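Local coordinates for cryptochrome DASH, chloroplastic/mitochondrial (PDB 2J4D), which repairs cyclobutane pyrimidine dimers in single-stranded DNA, binds FAD and a folate light antenna, and may act as a blue-light photoreceptor, at residues A[25-36]-A[210-218]. Sequence-based numbering, arbitrary orientation.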
# COMPACT_ATOMS: atom_id res chain seq x y z
N ARG A 25 -0.66 3.68 24.41
CA ARG A 25 -1.89 2.91 24.52
C ARG A 25 -1.72 1.42 24.24
O ARG A 25 -2.38 0.59 24.86
CB ARG A 25 -2.97 3.47 23.59
CG ARG A 25 -4.29 2.70 23.67
CD ARG A 25 -5.36 3.24 22.72
NE ARG A 25 -5.71 4.61 23.04
CZ ARG A 25 -5.34 5.67 22.33
NH1 ARG A 25 -4.59 5.50 21.24
NH2 ARG A 25 -5.69 6.89 22.71
N TYR A 26 -0.84 1.06 23.31
CA TYR A 26 -0.65 -0.34 22.96
C TYR A 26 0.62 -0.99 23.50
O TYR A 26 0.93 -2.12 23.14
CB TYR A 26 -0.70 -0.48 21.43
CG TYR A 26 -2.07 -0.16 20.86
CD1 TYR A 26 -3.08 -1.12 20.84
CD2 TYR A 26 -2.37 1.12 20.41
CE1 TYR A 26 -4.37 -0.80 20.39
CE2 TYR A 26 -3.64 1.45 19.96
CZ TYR A 26 -4.64 0.49 19.95
OH TYR A 26 -5.91 0.83 19.53
N ALA A 27 1.34 -0.29 24.37
CA ALA A 27 2.58 -0.82 24.93
C ALA A 27 2.40 -2.10 25.75
O ALA A 27 1.37 -2.28 26.41
CB ALA A 27 3.24 0.26 25.80
N LEU A 28 3.39 -2.98 25.69
CA LEU A 28 3.34 -4.23 26.44
C LEU A 28 3.51 -3.85 27.91
O LEU A 28 4.54 -3.29 28.30
CB LEU A 28 4.49 -5.16 26.03
CG LEU A 28 4.26 -6.67 25.85
CD1 LEU A 28 5.56 -7.40 26.15
CD2 LEU A 28 3.17 -7.17 26.77
N PRO A 29 2.51 -4.15 28.76
CA PRO A 29 2.53 -3.84 30.19
C PRO A 29 3.82 -4.23 30.89
O PRO A 29 4.39 -3.45 31.67
CB PRO A 29 1.32 -4.61 30.73
CG PRO A 29 0.39 -4.63 29.55
CD PRO A 29 1.32 -4.95 28.42
N SER A 30 4.27 -5.45 30.63
CA SER A 30 5.50 -5.93 31.24
C SER A 30 6.15 -7.03 30.42
O SER A 30 5.48 -7.78 29.72
CB SER A 30 5.21 -6.47 32.65
OG SER A 30 6.37 -7.07 33.20
N SER A 31 7.47 -7.08 30.51
CA SER A 31 8.26 -8.09 29.81
C SER A 31 8.61 -9.16 30.83
O SER A 31 9.42 -10.04 30.54
CB SER A 31 9.57 -7.50 29.29
OG SER A 31 9.48 -6.11 29.03
N SER A 32 8.01 -9.09 32.02
CA SER A 32 8.30 -10.07 33.07
C SER A 32 8.54 -11.49 32.54
O SER A 32 9.66 -12.00 32.60
CB SER A 32 7.17 -10.10 34.11
OG SER A 32 6.07 -10.89 33.69
N SER A 33 7.49 -12.09 31.98
CA SER A 33 7.54 -13.47 31.48
C SER A 33 8.47 -13.82 30.31
O SER A 33 8.52 -14.98 29.89
CB SER A 33 6.12 -13.93 31.12
OG SER A 33 5.98 -14.09 29.71
N VAL A 34 9.19 -12.85 29.75
CA VAL A 34 10.09 -13.22 28.66
C VAL A 34 11.54 -13.09 29.08
O VAL A 34 12.00 -12.02 29.48
CB VAL A 34 9.81 -12.41 27.38
CG1 VAL A 34 9.39 -11.02 27.74
CG2 VAL A 34 11.05 -12.41 26.47
N LYS A 35 12.23 -14.23 29.00
CA LYS A 35 13.64 -14.35 29.36
C LYS A 35 14.47 -14.28 28.08
O LYS A 35 14.27 -15.08 27.16
CB LYS A 35 13.90 -15.68 30.06
CG LYS A 35 13.59 -16.91 29.19
CD LYS A 35 12.14 -17.40 29.34
CE LYS A 35 11.39 -17.43 28.01
NZ LYS A 35 10.64 -16.17 27.75
N ARG A 36 15.40 -13.34 28.02
CA ARG A 36 16.21 -13.18 26.82
C ARG A 36 17.66 -13.60 27.03
O ARG A 36 18.40 -13.79 26.06
CB ARG A 36 16.16 -11.72 26.38
CG ARG A 36 14.74 -11.20 26.29
CD ARG A 36 14.76 -9.83 25.69
NE ARG A 36 15.32 -9.87 24.34
CZ ARG A 36 16.07 -8.92 23.82
NH1 ARG A 36 16.37 -7.84 24.53
NH2 ARG A 36 16.53 -9.03 22.58
N SER A 210 -4.09 -6.81 18.47
CA SER A 210 -2.81 -6.42 17.93
C SER A 210 -1.73 -6.86 18.91
O SER A 210 -1.97 -6.93 20.12
CB SER A 210 -2.76 -4.90 17.71
OG SER A 210 -2.79 -4.20 18.93
N THR A 211 -0.55 -7.19 18.40
CA THR A 211 0.55 -7.62 19.26
C THR A 211 1.16 -6.43 20.01
O THR A 211 1.48 -5.40 19.41
CB THR A 211 1.64 -8.32 18.41
OG1 THR A 211 1.08 -9.52 17.84
CG2 THR A 211 2.84 -8.69 19.27
N ARG A 212 1.28 -6.57 21.33
CA ARG A 212 1.84 -5.51 22.17
C ARG A 212 3.36 -5.58 22.18
O ARG A 212 3.93 -6.65 22.37
CB ARG A 212 1.32 -5.61 23.61
CG ARG A 212 -0.19 -5.60 23.70
CD ARG A 212 -0.79 -4.51 22.84
NE ARG A 212 -2.03 -4.95 22.21
CZ ARG A 212 -3.24 -4.48 22.50
NH1 ARG A 212 -3.38 -3.53 23.42
NH2 ARG A 212 -4.30 -4.97 21.88
N ILE A 213 3.99 -4.44 21.97
CA ILE A 213 5.43 -4.34 21.90
C ILE A 213 6.00 -3.61 23.12
O ILE A 213 5.50 -2.55 23.50
CB ILE A 213 5.85 -3.57 20.63
CG1 ILE A 213 5.25 -4.23 19.38
CG2 ILE A 213 7.37 -3.50 20.53
CD1 ILE A 213 5.70 -5.67 19.12
N PRO A 214 7.06 -4.16 23.73
CA PRO A 214 7.66 -3.50 24.90
C PRO A 214 8.30 -2.17 24.57
O PRO A 214 8.73 -1.94 23.43
CB PRO A 214 8.67 -4.53 25.41
CG PRO A 214 9.03 -5.30 24.18
CD PRO A 214 7.70 -5.46 23.48
N LEU A 215 8.37 -1.28 25.55
CA LEU A 215 8.96 0.04 25.35
C LEU A 215 10.48 -0.03 25.24
O LEU A 215 11.11 0.87 24.70
CB LEU A 215 8.56 0.97 26.50
CG LEU A 215 7.08 1.37 26.51
CD1 LEU A 215 6.79 2.26 27.71
CD2 LEU A 215 6.75 2.09 25.21
N SER A 216 11.06 -1.11 25.76
CA SER A 216 12.51 -1.31 25.72
C SER A 216 12.79 -2.55 24.89
O SER A 216 12.39 -3.65 25.27
CB SER A 216 13.06 -1.49 27.13
OG SER A 216 14.40 -1.95 27.11
N LEU A 217 13.48 -2.37 23.76
CA LEU A 217 13.79 -3.49 22.87
C LEU A 217 15.27 -3.75 22.66
O LEU A 217 15.65 -4.75 22.05
CB LEU A 217 13.15 -3.23 21.50
CG LEU A 217 11.62 -3.15 21.43
CD1 LEU A 217 11.20 -2.65 20.06
CD2 LEU A 217 11.03 -4.52 21.71
N GLY A 218 16.11 -2.84 23.15
CA GLY A 218 17.55 -2.99 22.99
C GLY A 218 18.14 -4.14 23.79
O GLY A 218 17.42 -4.84 24.51
O HOH W 1 2.65 -2.09 21.26
O HOH W 2 6.94 -2.26 27.93
O HOH W 3 11.66 -4.92 27.77
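Tyr-26 and Arg-212 meet where the chain leaves helix 12-26 and runs beside a loop that follows helix 194-204. In this class-1 photolyase fold the pairing joins the link from helix 12-26 to strand 41-46 of the five-stranded parallel sheet to the loop between helix 194-204 and strand 245-248. Arg-212 can be followed outward. Its CB lies 3.8 Å from Leu-28 CG, packed obliquely against that side chain. CB, CG and CD all pass Tyr-26 O, and CD comes closest, 3.0 Å from that oxygen. The chain is bent at chi2 (-47°) and again at chi3, which folds the guanidinium back toward its own backbone. NE then donates almost straight to Ser-210 O at 2.9 Å, with that oxygen at the guanidinium edge. CZ faces Tyr-26 CD1, which lies over one face of the guanidinium, toward its rim, 3.5 Å from Arg-212 NH1. The two planes stand 60° apart, so this is not a flat stack. At the tip, NH2 forms a salt bridge with Glu-304, which also bonds Ser-210 OG, while Tyr-26 OH bonds Glu-305, so helix 299-312 holds both sides of the contact.

Farther along, the backbones are linked directly and through water. Leu-28 N donates to Ile-213 O at 3.1 Å, from well above the carbonyl plane. One water bridges Tyr-26 O and Ile-213 N; another bridges Leu-28 O and Leu-215 N. Leu-28 packs alongside Pro-214, with CD1 of the leucine 3.9 Å from CD of the proline. Arg-36 closes the far end. NE bonds Trp-62 O and NH2 bonds Ser-65 OG, and NH1 donates in the guanidinium plane to Gly-218 O, 3.2 Å away and bent to 138° at the hydrogen.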